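Local atomic coordinates of ABC transporter, substrate-binding protein (Clostridium perfringens, PDB entry 4EDP), a protein that probably binds a solute outside the cell membrane and delivers it to its partner ABC importer, as periplasmic-binding-protein-like solute receptors do. Residues S118-K123 against S302-E307; A124-E129 against L262-I267; S112-A117 against Y285-E290; T137-G142 against A236-F241. All blocks are in the same frame, centred on the assembly; numbering follows the deposited sequence. Where two conformers were deposited one is given.

Contact 1: residues S118-K123 against S302-E307; sequences SEMNEK and SPVNKE
Lys306 N donates to Glu119 O at 2.9 Å, and Asn121 N donates to Val304 O at 2.8 Å, two backbone bonds running in opposite senses between the loops 118-123 and 302-307. Together they make a single beta bridge, Met120 opposite Asn305, that joins two irregular connections of this extracellular solute-binding protein. Beside the bridge, Asn305 ND2 gives a hydrogen to Glu119 OE1 (2.8 Å), meeting its anti lone pair, with amide and carboxylate planes 70° apart. The same ND2 also donates to Leu287 O. At the other end of that amide, OD1 accepts from Glu307 N in an Asx turn, so both ends of the group are held and its rotation is fixed. Water 1 extends the polar strip, accepting from Asn121 ND2 and donating to Pro303 O; Asn121 OD1 accepts from Ala124 N, three residues on. Lys306 stretches out straight past CG, its methylenes lying along the Glu119 carbonyl. On the buried flank the Met120 and Val304 side chains run alongside each other, and Met120 CG comes to 4.2 Å from Val304 CG2.

Contact 2: residues A124-E129 against L262-I267; sequences AKSTVE and LNFNTI
The ring of Phe264 is what Ala124, Ser126 and Thr127 rest on. Ala124 comes closest: its CA sits 3.8 Å from Phe264 CE1, and its CB is 4.1 Å from the same ring carbon. Phe264 CZ also lies near the backbone N of Ala124, so the far end of the ring abuts main chain as well as methyl. At other ring carbons, Thr127 CG2 approaches Phe264 CD2 at 4.1 Å and Ser126 OG stands 4.0 Å from Phe264 CE2. The approach of all three is oblique to the ring. Further along the strand, Thr127 CG2 reaches the methyl CG2 of Thr266 at 4.4 Å, a looser touch of two methyl groups.

This is helix-on-sheet packing in a solute-binding protein of the periplasmic-binding-protein clan: helix 125-129 crosses strand 262-267 at -52°, with the axes 10.6 Å apart at closest approach. The inner strand has strand 89-93 on one flank and strand 135-145 on the other, and Phe264 also touches Ala135, Leu138 and Glu94.

Thr127 is set by its own hydroxyl. With OG1 between the backbone N and the carbonyl carbon (chi1 62°), it donates to Ala124 O at 2.8 Å, and this puts CG2 beside the backbone N, on the side of Phe264. Ala124 O takes a second bond from Thr127 N, while Thr127 OG1 is also bonded to Ala135 N. Ser126 OG turns to Lys123 O.

Contact 3: residues S112-A117 against Y285-E290; sequences SKIPNA and YALSKE
Leu287 points its side chain at the loop 112-117, and its CD1 is the atom that does most of the touching. It comes 3.7 Å from Ile114 CG2, the two side chains crossing at a slant, and 4.2 Å from Ala117 CB. Leu287 lies where helix 276-286 gives over to helix 289-299, so the contact packs a helix-to-helix turn against a loop made largely of 3-10 turns. Ile114 presents CG2 because that branch lies trans to the backbone N, while CG1 is directed elsewhere. Asn116 meets Leu287 nearer its backbone: its CB is 3.9 Å from Leu287 CB, and its amide extends past the leucine until ND2 is 3.5 Å from Ser288 CB. Two waters bridge the polar atoms. Water 2 donates to Asn116 O and to Leu287 O, whereas water 3 accepts from Lys289 N and makes only a weak bond to Asn116 OD1. Ser288 stands at the N-cap of helix 289-299, its OG accepting a weak bond from Val291 N. The same OG donates in turn to Tyr285 O, at 2.6 Å and in the carbonyl plane, on a lone pair.

Contact 4: residues T137-G142 against A236-F241; sequences TLNSIG and ASDFAF
Asp238 N donates to Ser140 O at 3.0 Å, and Asp238 OD2 reaches back to Ser140 N in a weak bond of 3.2 Å, so this one residue engages both polar atoms of the Ser140 backbone. Its chi1 of 43° sets CG between the backbone N and the carbonyl carbon and brings the carboxylate alongside the strand, next to Ser140 N. OD2 is also hydrogen-bonded to Thr319 OG1, which Ser140 OG meets too, and water 4 lies 2.7 Å from both Asp238 OD2 and Asn139 OD1. The other oxygen, Asp238 OD1, accepts from Phe239 N.

The pairing is antiparallel, between strand 135-145 and the end of strand 233-237 in the mixed sheet of this solute-binding protein. Gly142 and Ala236 form a hydrogen-bonded pair: Gly142 N gives to Ala236 O (2.9 Å), and Ala236 N gives to Gly142 O (3.0 Å). Ile141 and Ser237 are the neighbouring non-hydrogen-bonded pair, where Ile141 CA also makes a CA-H...O contact to Ala236 O. Just there the strand gives way to helix 238-247, and Ser237 is its N-cap, with OG accepting from Ala240 N at 3.1 Å. Asn139 ND2 is satisfied by Asn263 OD1.

Contacts 1, 2 and 3 cluster, with centres 10 to 14 Å apart, while contact 4 lies about 15 Å from contact 2, 17 Å from contact 1 and 24 Å from contact 3. Along the chain the first segments come in the order 3, 1, 2, 4, running from 112 to 142 through the loop, helix 125-130 and strand 135-145. Their partners return in the order 4, 2, 3, 1, so contacts 1 and 3 cross. Contacts 2 and 4 share one sheet, strands 262-269 and 135-145 being neighbours in it, and contact 1 touches all three others. Strand 135-145 runs from the cluster of contacts 1 to 3 to its antiparallel pairing with strand 233-237 in contact 4, so one strand joins the two regions.

Contact 1: residues S118-K123 against S302-E307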
loop_
_atom_site.group_PDB
_atom_site.type_symbol
_atom_site.label_atom_id
_atom_site.label_comp_id
_atom_site.label_asym_id
_atom_site.label_seq_id
_atom_site.Cartn_x
_atom_site.Cartn_y
_atom_site.Cartn_z
ATOM N N SER A 118 17.609 -10.007 2.261
ATOM C CA SER A 118 18.772 -9.127 2.461
ATOM C C SER A 118 18.819 -8.029 1.405
ATOM O O SER A 118 19.454 -6.988 1.613
ATOM C CB SER A 118 20.096 -9.902 2.442
ATOM O OG SER A 118 20.448 -10.358 1.129
ATOM N N GLU A 119 18.136 -8.249 0.288
ATOM C CA GLU A 119 18.147 -7.288 -0.812
ATOM C C GLU A 119 17.009 -6.259 -0.761
ATOM O O GLU A 119 16.937 -5.372 -1.601
ATOM C CB GLU A 119 18.161 -8.056 -2.148
ATOM C CG GLU A 119 19.425 -8.886 -2.315
ATOM C CD GLU A 119 19.456 -9.765 -3.561
ATOM O OE1 GLU A 119 18.567 -9.692 -4.438
ATOM O OE2 GLU A 119 20.402 -10.560 -3.649
ATOM N N MET A 120 16.151 -6.346 0.247
ATOM C CA MET A 120 15.039 -5.419 0.392
ATOM C C MET A 120 15.553 -4.024 0.724
ATOM O O MET A 120 16.601 -3.881 1.370
ATOM C CB MET A 120 14.075 -5.918 1.480
ATOM C CG MET A 120 13.285 -7.178 1.030
ATOM S SD MET A 120 12.364 -8.052 2.320
ATOM C CE MET A 120 11.031 -6.880 2.653
ATOM N N ASN A 121 14.845 -2.996 0.266
ATOM C CA ASN A 121 15.259 -1.630 0.573
ATOM C C ASN A 121 14.992 -1.400 2.066
ATOM O O ASN A 121 14.229 -2.144 2.671
ATOM C CB ASN A 121 14.594 -0.610 -0.359
ATOM C CG ASN A 121 13.095 -0.553 -0.218
ATOM O OD1 ASN A 121 12.565 -0.331 0.874
ATOM N ND2 ASN A 121 12.396 -0.650 -1.353
ATOM N N GLU A 122 15.637 -0.393 2.650
ATOM C CA GLU A 122 15.526 -0.139 4.080
ATOM C C GLU A 122 14.094 0.058 4.575
ATOM O O GLU A 122 13.761 -0.392 5.668
ATOM C CB GLU A 122 16.354 1.077 4.468
ATOM C CG GLU A 122 16.362 1.310 5.968
ATOM C CD GLU A 122 17.012 2.602 6.371
ATOM O OE1 GLU A 122 17.817 3.125 5.583
ATOM O OE2 GLU A 122 16.717 3.086 7.495
ATOM N N LYS A 123 13.247 0.734 3.801
ATOM C CA LYS A 123 11.857 0.915 4.227
ATOM C C LYS A 123 11.080 -0.413 4.281
ATOM O O LYS A 123 10.356 -0.680 5.253
ATOM C CB LYS A 123 11.120 1.915 3.336
ATOM C CG LYS A 123 11.771 3.258 3.249
ATOM C CD LYS A 123 11.917 3.936 4.568
ATOM C CE LYS A 123 12.691 5.226 4.386
ATOM N NZ LYS A 123 12.944 5.877 5.674
ATOM N N SER A 302 5.636 -2.162 -7.888
ATOM C CA SER A 302 6.843 -1.456 -7.506
ATOM C C SER A 302 7.712 -2.441 -6.705
ATOM O O SER A 302 7.222 -3.138 -5.808
ATOM C CB SER A 302 6.549 -0.229 -6.649
ATOM O OG SER A 302 5.838 0.778 -7.371
ATOM N N PRO A 303 9.002 -2.481 -7.010
ATOM C CA PRO A 303 9.863 -3.446 -6.343
ATOM C C PRO A 303 10.314 -3.075 -4.951
ATOM O O PRO A 303 10.421 -1.888 -4.609
ATOM C CB PRO A 303 11.072 -3.503 -7.261
ATOM C CG PRO A 303 11.134 -2.124 -7.871
ATOM C CD PRO A 303 9.707 -1.748 -8.076
ATOM N N VAL A 304 10.532 -4.098 -4.133
ATOM C CA VAL A 304 11.123 -3.895 -2.806
ATOM C C VAL A 304 12.602 -4.314 -2.853
ATOM O O VAL A 304 13.364 -3.999 -1.937
ATOM C CB VAL A 304 10.408 -4.674 -1.674
ATOM C CG1 VAL A 304 8.952 -4.183 -1.508
ATOM C CG2 VAL A 304 10.455 -6.199 -1.914
ATOM N N ASN A 305 13.011 -5.019 -3.915
ATOM C CA ASN A 305 14.386 -5.458 -4.053
ATOM C C ASN A 305 15.203 -4.309 -4.639
ATOM O O ASN A 305 14.961 -3.896 -5.768
ATOM C CB ASN A 305 14.463 -6.737 -4.924
ATOM C CG ASN A 305 15.868 -7.301 -5.034
ATOM O OD1 ASN A 305 16.842 -6.563 -5.249
ATOM N ND2 ASN A 305 15.978 -8.639 -4.964
ATOM N N LYS A 306 16.159 -3.794 -3.859
ATOM C CA LYS A 306 16.973 -2.652 -4.286
ATOM C C LYS A 306 17.966 -2.944 -5.409
ATOM O O LYS A 306 18.602 -2.015 -5.931
ATOM C CB LYS A 306 17.711 -2.038 -3.074
ATOM C CG LYS A 306 18.763 -2.905 -2.458
ATOM C CD LYS A 306 19.270 -2.293 -1.147
ATOM C CE LYS A 306 20.257 -3.218 -0.476
ATOM N NZ LYS A 306 20.845 -2.608 0.755
ATOM N N GLU A 307 18.110 -4.203 -5.795
ATOM C CA GLU A 307 19.059 -4.554 -6.847
ATOM C C GLU A 307 18.474 -4.618 -8.249
ATOM O O GLU A 307 19.209 -4.860 -9.210
ATOM C CB GLU A 307 19.662 -5.924 -6.545
ATOM C CG GLU A 307 20.273 -6.039 -5.156
ATOM C CD GLU A 307 21.446 -5.103 -4.948
ATOM O OE1 GLU A 307 21.960 -4.562 -5.951
ATOM O OE2 GLU A 307 21.863 -4.917 -3.777
HETATM O O HOH W 1 13.491 -1.143 -3.669
#

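Contact 2: residues A124-E129 against L262-I267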
loop_
_atom_site.group_PDB
_atom_site.type_symbol
_atom_site.label_atom_id
_atom_site.label_comp_id
_atom_site.label_asym_id
_atom_site.label_seq_id
_atom_site.Cartn_x
_atom_site.Cartn_y
_atom_site.Cartn_z
ATOM N N ALA A 124 11.217 -1.221 3.235
ATOM C CA ALA A 124 10.544 -2.521 3.163
ATOM C C ALA A 124 11.059 -3.445 4.282
ATOM O O ALA A 124 10.323 -4.308 4.768
ATOM C CB ALA A 124 10.732 -3.157 1.737
ATOM N N LYS A 125 12.311 -3.277 4.695
ATOM C CA LYS A 125 12.855 -4.110 5.772
ATOM C C LYS A 125 12.129 -3.912 7.102
ATOM O O LYS A 125 12.255 -4.726 8.009
ATOM C CB LYS A 125 14.371 -3.968 5.887
ATOM C CG LYS A 125 15.096 -4.777 4.825
ATOM C CD LYS A 125 16.601 -4.544 4.848
ATOM C CE LYS A 125 17.315 -5.496 3.903
ATOM N NZ LYS A 125 18.785 -5.232 3.796
ATOM N N SER A 126 11.342 -2.846 7.225
ATOM C CA SER A 126 10.520 -2.695 8.426
ATOM C C SER A 126 9.591 -3.931 8.605
ATOM O O SER A 126 9.279 -4.322 9.731
ATOM C CB SER A 126 9.699 -1.405 8.346
ATOM O OG SER A 126 8.782 -1.449 7.266
ATOM N N THR A 127 9.137 -4.552 7.511
ATOM C CA THR A 127 8.289 -5.731 7.631
ATOM C C THR A 127 9.103 -6.945 8.091
ATOM O O THR A 127 8.577 -7.814 8.753
ATOM C CB THR A 127 7.526 -6.037 6.313
ATOM O OG1 THR A 127 8.449 -6.324 5.270
ATOM C CG2 THR A 127 6.688 -4.824 5.914
ATOM N N VAL A 128 10.369 -7.024 7.690
ATOM C CA VAL A 128 11.245 -8.118 8.135
ATOM C C VAL A 128 11.471 -7.994 9.663
ATOM O O VAL A 128 11.398 -8.983 10.414
ATOM C CB VAL A 128 12.584 -8.083 7.395
ATOM C CG1 VAL A 128 13.519 -9.172 7.926
ATOM C CG2 VAL A 128 12.374 -8.247 5.883
ATOM N N GLU A 129 11.732 -6.773 10.112
ATOM C CA GLU A 129 11.959 -6.512 11.521
ATOM C C GLU A 129 10.714 -6.877 12.342
ATOM O O GLU A 129 10.829 -7.296 13.501
ATOM C CB GLU A 129 12.372 -5.041 11.730
ATOM C CG GLU A 129 12.583 -4.672 13.189
ATOM C CD GLU A 129 13.064 -3.248 13.406
ATOM O OE1 GLU A 129 13.636 -2.632 12.478
ATOM O OE2 GLU A 129 12.872 -2.744 14.531
ATOM N N LEU A 262 4.487 5.270 2.420
ATOM C CA LEU A 262 4.405 4.033 1.681
ATOM C C LEU A 262 3.377 3.096 2.280
ATOM O O LEU A 262 3.012 3.218 3.457
ATOM C CB LEU A 262 5.740 3.282 1.753
ATOM C CG LEU A 262 6.997 4.041 1.348
ATOM C CD1 LEU A 262 8.240 3.142 1.495
ATOM C CD2 LEU A 262 6.842 4.593 -0.053
ATOM N N ASN A 263 2.884 2.188 1.447
ATOM C CA ASN A 263 2.058 1.075 1.916
ATOM C C ASN A 263 2.633 -0.168 1.211
ATOM O O ASN A 263 3.245 -0.049 0.142
ATOM C CB ASN A 263 0.560 1.258 1.728
ATOM C CG ASN A 263 0.145 1.352 0.298
ATOM O OD1 ASN A 263 -0.064 0.332 -0.377
ATOM N ND2 ASN A 263 -0.065 2.582 -0.166
ATOM N N PHE A 264 2.481 -1.323 1.843
ATOM C CA PHE A 264 3.024 -2.581 1.326
ATOM C C PHE A 264 1.978 -3.678 1.219
ATOM O O PHE A 264 0.968 -3.645 1.922
ATOM C CB PHE A 264 4.063 -3.133 2.331
ATOM C CG PHE A 264 5.192 -2.169 2.669
ATOM C CD1 PHE A 264 6.177 -1.888 1.747
ATOM C CD2 PHE A 264 5.271 -1.579 3.908
ATOM C CE1 PHE A 264 7.212 -1.005 2.035
ATOM C CE2 PHE A 264 6.310 -0.700 4.199
ATOM C CZ PHE A 264 7.267 -0.405 3.256
ATOM N N ASN A 265 2.244 -4.656 0.352
ATOM C CA ASN A 265 1.483 -5.889 0.307
ATOM C C ASN A 265 2.535 -6.906 0.750
ATOM O O ASN A 265 3.703 -6.801 0.375
ATOM C CB ASN A 265 0.931 -6.231 -1.075
ATOM C CG ASN A 265 -0.118 -5.236 -1.537
ATOM O OD1 ASN A 265 -0.762 -4.569 -0.718
ATOM N ND2 ASN A 265 -0.315 -5.156 -2.837
ATOM N N THR A 266 2.128 -7.893 1.537
ATOM C CA THR A 266 3.055 -8.867 2.068
ATOM C C THR A 266 2.628 -10.297 1.792
ATOM O O THR A 266 1.492 -10.546 1.408
ATOM C CB THR A 266 3.150 -8.721 3.611
ATOM O OG1 THR A 266 1.915 -9.112 4.222
ATOM C CG2 THR A 266 3.513 -7.287 4.027
ATOM N N ILE A 267 3.548 -11.237 2.000
ATOM C CA ILE A 267 3.243 -12.666 1.839
ATOM C C ILE A 267 3.574 -13.351 3.157
ATOM O O ILE A 267 4.695 -13.223 3.670
ATOM C CB ILE A 267 4.083 -13.371 0.747
ATOM C CG1 ILE A 267 4.043 -12.616 -0.568
ATOM C CG2 ILE A 267 3.615 -14.836 0.568
ATOM C CD1 ILE A 267 5.006 -13.160 -1.623
#

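Contact 3: residues S112-A117 against Y285-E290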
loop_
_atom_site.group_PDB
_atom_site.type_symbol
_atom_site.label_atom_id
_atom_site.label_comp_id
_atom_site.label_asym_id
_atom_site.label_seq_id
_atom_site.Cartn_x
_atom_site.Cartn_y
_atom_site.Cartn_z
ATOM N N SER A 112 16.403 -16.969 8.052
ATOM C CA SER A 112 17.621 -17.633 7.592
ATOM C C SER A 112 17.269 -18.460 6.334
ATOM O O SER A 112 18.151 -18.855 5.574
ATOM C CB SER A 112 18.246 -18.522 8.674
ATOM O OG SER A 112 17.490 -19.690 8.943
ATOM N N LYS A 113 15.972 -18.691 6.126
ATOM C CA LYS A 113 15.460 -19.442 4.971
ATOM C C LYS A 113 15.010 -18.539 3.826
ATOM O O LYS A 113 14.514 -19.015 2.797
ATOM C CB LYS A 113 14.266 -20.290 5.423
ATOM C CG LYS A 113 14.616 -21.454 6.320
ATOM C CD LYS A 113 13.330 -22.069 6.900
ATOM C CE LYS A 113 13.476 -23.527 7.213
ATOM N NZ LYS A 113 13.482 -24.312 5.937
ATOM N N ILE A 114 15.177 -17.231 3.998
ATOM C CA ILE A 114 14.753 -16.254 2.993
ATOM C C ILE A 114 15.931 -15.297 2.759
ATOM O O ILE A 114 15.853 -14.098 3.065
ATOM C CB ILE A 114 13.498 -15.488 3.475
ATOM C CG1 ILE A 114 12.444 -16.466 4.015
ATOM C CG2 ILE A 114 12.917 -14.583 2.346
ATOM C CD1 ILE A 114 11.135 -15.795 4.501
ATOM N N PRO A 115 17.015 -15.805 2.162
ATOM C CA PRO A 115 18.190 -14.950 1.981
ATOM C C PRO A 115 17.955 -13.716 1.126
ATOM O O PRO A 115 18.597 -12.686 1.363
ATOM C CB PRO A 115 19.220 -15.890 1.345
ATOM C CG PRO A 115 18.393 -16.976 0.725
ATOM C CD PRO A 115 17.247 -17.163 1.648
ATOM N N ASN A 116 16.995 -13.780 0.199
ATOM C CA ASN A 116 16.702 -12.630 -0.664
ATOM C C ASN A 116 16.156 -11.430 0.083
ATOM O O ASN A 116 16.176 -10.323 -0.436
ATOM C CB ASN A 116 15.803 -13.021 -1.847
ATOM C CG ASN A 116 16.570 -13.819 -2.900
ATOM O OD1 ASN A 116 17.792 -13.644 -3.032
ATOM N ND2 ASN A 116 15.870 -14.681 -3.664
ATOM N N ALA A 117 15.661 -11.649 1.298
ATOM C CA ALA A 117 15.210 -10.542 2.139
ATOM C C ALA A 117 16.362 -9.557 2.406
ATOM O O ALA A 117 16.108 -8.378 2.729
ATOM C CB ALA A 117 14.616 -11.055 3.455
ATOM N N TYR A 285 11.703 -16.765 -3.550
ATOM C CA TYR A 285 11.581 -16.584 -4.992
ATOM C C TYR A 285 10.877 -15.266 -5.334
ATOM O O TYR A 285 11.341 -14.510 -6.210
ATOM C CB TYR A 285 10.824 -17.791 -5.560
ATOM C CG TYR A 285 10.220 -17.662 -6.936
ATOM C CD1 TYR A 285 10.974 -17.898 -8.088
ATOM C CD2 TYR A 285 8.871 -17.389 -7.083
ATOM C CE1 TYR A 285 10.390 -17.814 -9.371
ATOM C CE2 TYR A 285 8.284 -17.303 -8.342
ATOM C CZ TYR A 285 9.050 -17.512 -9.476
ATOM O OH TYR A 285 8.451 -17.422 -10.715
ATOM N N ALA A 286 9.785 -14.969 -4.625
ATOM C CA ALA A 286 9.017 -13.735 -4.877
ATOM C C ALA A 286 9.847 -12.454 -4.634
ATOM O O ALA A 286 9.587 -11.405 -5.245
ATOM C CB ALA A 286 7.734 -13.716 -4.036
ATOM N N LEU A 287 10.851 -12.570 -3.763
ATOM C CA LEU A 287 11.735 -11.467 -3.411
ATOM C C LEU A 287 12.988 -11.413 -4.281
ATOM O O LEU A 287 13.745 -10.455 -4.190
ATOM C CB LEU A 287 12.158 -11.563 -1.926
ATOM C CG LEU A 287 11.066 -11.391 -0.858
ATOM C CD1 LEU A 287 11.590 -11.589 0.606
ATOM C CD2 LEU A 287 10.404 -10.036 -1.000
ATOM N N SER A 288 13.187 -12.413 -5.138
ATOM C CA SER A 288 14.378 -12.462 -5.988
ATOM C C SER A 288 14.401 -11.312 -6.997
ATOM O O SER A 288 13.360 -10.817 -7.434
ATOM C CB SER A 288 14.491 -13.808 -6.718
ATOM O OG SER A 288 13.472 -13.998 -7.693
ATOM N N LYS A 289 15.605 -10.914 -7.385
ATOM C CA LYS A 289 15.785 -9.826 -8.333
ATOM C C LYS A 289 15.031 -10.092 -9.644
ATOM O O LYS A 289 14.350 -9.211 -10.153
ATOM C CB LYS A 289 17.278 -9.621 -8.582
ATOM C CG LYS A 289 17.643 -8.602 -9.670
ATOM C CD LYS A 289 19.178 -8.528 -9.832
ATOM C CE LYS A 289 19.608 -7.666 -11.005
ATOM N NZ LYS A 289 19.109 -8.230 -12.301
ATOM N N GLU A 290 15.125 -11.312 -10.158
ATOM C CA GLU A 290 14.454 -11.657 -11.414
ATOM C C GLU A 290 12.928 -11.536 -11.318
ATOM O O GLU A 290 12.307 -10.935 -12.183
ATOM C CB GLU A 290 14.856 -13.052 -11.900
ATOM C CG GLU A 290 14.174 -13.433 -13.228
ATOM C CD GLU A 290 14.572 -14.806 -13.765
ATOM O OE1 GLU A 290 13.950 -15.252 -14.756
ATOM O OE2 GLU A 290 15.495 -15.435 -13.205
HETATM O O HOH W 2 14.304 -8.538 -2.065
HETATM O O HOH W 3 18.029 -11.846 -5.975
#

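Contact 4: residues T137-G142 against A236-F241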
loop_
_atom_site.group_PDB
_atom_site.type_symbol
_atom_site.label_atom_id
_atom_site.label_comp_id
_atom_site.label_asym_id
_atom_site.label_seq_id
_atom_site.Cartn_x
_atom_site.Cartn_y
_atom_site.Cartn_z
ATOM N N THR A 137 6.031 -5.932 -2.453
ATOM C CA THR A 137 5.822 -4.778 -3.304
ATOM C C THR A 137 5.436 -3.615 -2.408
ATOM O O THR A 137 5.077 -3.807 -1.223
ATOM C CB THR A 137 4.721 -5.013 -4.373
ATOM O OG1 THR A 137 4.744 -3.971 -5.349
ATOM C CG2 THR A 137 3.310 -5.070 -3.715
ATOM N N LEU A 138 5.492 -2.414 -2.969
ATOM C CA LEU A 138 5.142 -1.196 -2.251
ATOM C C LEU A 138 4.436 -0.231 -3.186
ATOM O O LEU A 138 4.486 -0.387 -4.405
ATOM C CB LEU A 138 6.402 -0.540 -1.655
ATOM C CG LEU A 138 7.471 -0.013 -2.628
ATOM C CD1 LEU A 138 7.086 1.341 -3.257
ATOM C CD2 LEU A 138 8.815 0.157 -1.903
ATOM N N ASN A 139 3.775 0.753 -2.595
ATOM C CA ASN A 139 3.076 1.822 -3.290
ATOM C C ASN A 139 3.306 3.103 -2.477
ATOM O O ASN A 139 3.668 3.037 -1.285
ATOM C CB ASN A 139 1.570 1.592 -3.332
ATOM C CG ASN A 139 1.191 0.277 -3.973
ATOM O OD1 ASN A 139 1.601 -0.025 -5.094
ATOM N ND2 ASN A 139 0.363 -0.486 -3.286
ATOM N N SER A 140 3.070 4.253 -3.095
ATOM C CA SER A 140 3.225 5.550 -2.378
ATOM C C SER A 140 2.135 6.513 -2.792
ATOM O O SER A 140 1.339 6.223 -3.687
ATOM C CB SER A 140 4.587 6.203 -2.620
ATOM O OG SER A 140 4.784 6.637 -3.970
ATOM N N ILE A 141 2.110 7.660 -2.126
ATOM C CA ILE A 141 1.171 8.722 -2.435
ATOM C C ILE A 141 1.931 9.998 -2.758
ATOM O O ILE A 141 3.144 10.074 -2.593
ATOM C CB ILE A 141 0.182 8.993 -1.282
ATOM C CG1 ILE A 141 0.931 9.241 0.032
ATOM C CG2 ILE A 141 -0.820 7.803 -1.141
ATOM C CD1 ILE A 141 0.028 9.606 1.182
ATOM N N GLY A 142 1.200 10.979 -3.254
ATOM C CA GLY A 142 1.747 12.281 -3.560
ATOM C C GLY A 142 0.580 13.227 -3.607
ATOM O O GLY A 142 -0.580 12.826 -3.356
ATOM N N ALA A 236 -3.197 11.359 -3.447
ATOM C CA ALA A 236 -3.502 10.163 -4.204
ATOM C C ALA A 236 -2.286 9.282 -4.465
ATOM O O ALA A 236 -1.151 9.735 -4.451
ATOM C CB ALA A 236 -4.100 10.575 -5.526
ATOM N N SER A 237 -2.564 8.023 -4.769
ATOM C CA SER A 237 -1.530 7.047 -5.032
ATOM C C SER A 237 -0.827 7.254 -6.361
ATOM O O SER A 237 -1.328 7.941 -7.261
ATOM C CB SER A 237 -2.160 5.656 -5.042
ATOM O OG SER A 237 -3.017 5.497 -6.179
ATOM N N ASP A 238 0.340 6.633 -6.473
ATOM C CA ASP A 238 1.111 6.603 -7.695
ATOM C C ASP A 238 0.251 6.061 -8.845
ATOM O O ASP A 238 0.262 6.616 -9.953
ATOM C CB ASP A 238 2.386 5.766 -7.497
ATOM C CG ASP A 238 2.148 4.444 -6.724
ATOM O OD1 ASP A 238 0.996 3.990 -6.540
ATOM O OD2 ASP A 238 3.160 3.843 -6.314
ATOM N N PHE A 239 -0.530 5.020 -8.572
ATOM C CA PHE A 239 -1.417 4.451 -9.604
ATOM C C PHE A 239 -2.446 5.494 -10.096
ATOM O O PHE A 239 -2.691 5.647 -11.313
ATOM C CB PHE A 239 -2.142 3.194 -9.096
ATOM C CG PHE A 239 -3.101 2.613 -10.108
ATOM C CD1 PHE A 239 -2.648 1.763 -11.104
ATOM C CD2 PHE A 239 -4.448 2.951 -10.091
ATOM C CE1 PHE A 239 -3.528 1.256 -12.060
ATOM C CE2 PHE A 239 -5.324 2.442 -11.029
ATOM C CZ PHE A 239 -4.866 1.592 -12.015
ATOM N N ALA A 240 -3.029 6.217 -9.145
ATOM C CA ALA A 240 -4.034 7.255 -9.398
ATOM C C ALA A 240 -3.441 8.416 -10.206
ATOM O O ALA A 240 -4.111 8.960 -11.102
ATOM C CB ALA A 240 -4.637 7.753 -8.082
ATOM N N PHE A 241 -2.193 8.798 -9.929
ATOM C CA PHE A 241 -1.565 9.862 -10.726
ATOM C C PHE A 241 -1.544 9.440 -12.202
ATOM O O PHE A 241 -1.800 10.238 -13.120
ATOM C CB PHE A 241 -0.163 10.212 -10.228
ATOM C CG PHE A 241 0.536 11.217 -11.097
ATOM C CD1 PHE A 241 0.065 12.496 -11.189
ATOM C CD2 PHE A 241 1.690 10.891 -11.791
ATOM C CE1 PHE A 241 0.688 13.439 -11.993
ATOM C CE2 PHE A 241 2.317 11.830 -12.598
ATOM C CZ PHE A 241 1.815 13.096 -12.700
HETATM O O HOH W 4 3.100 1.188 -6.990
#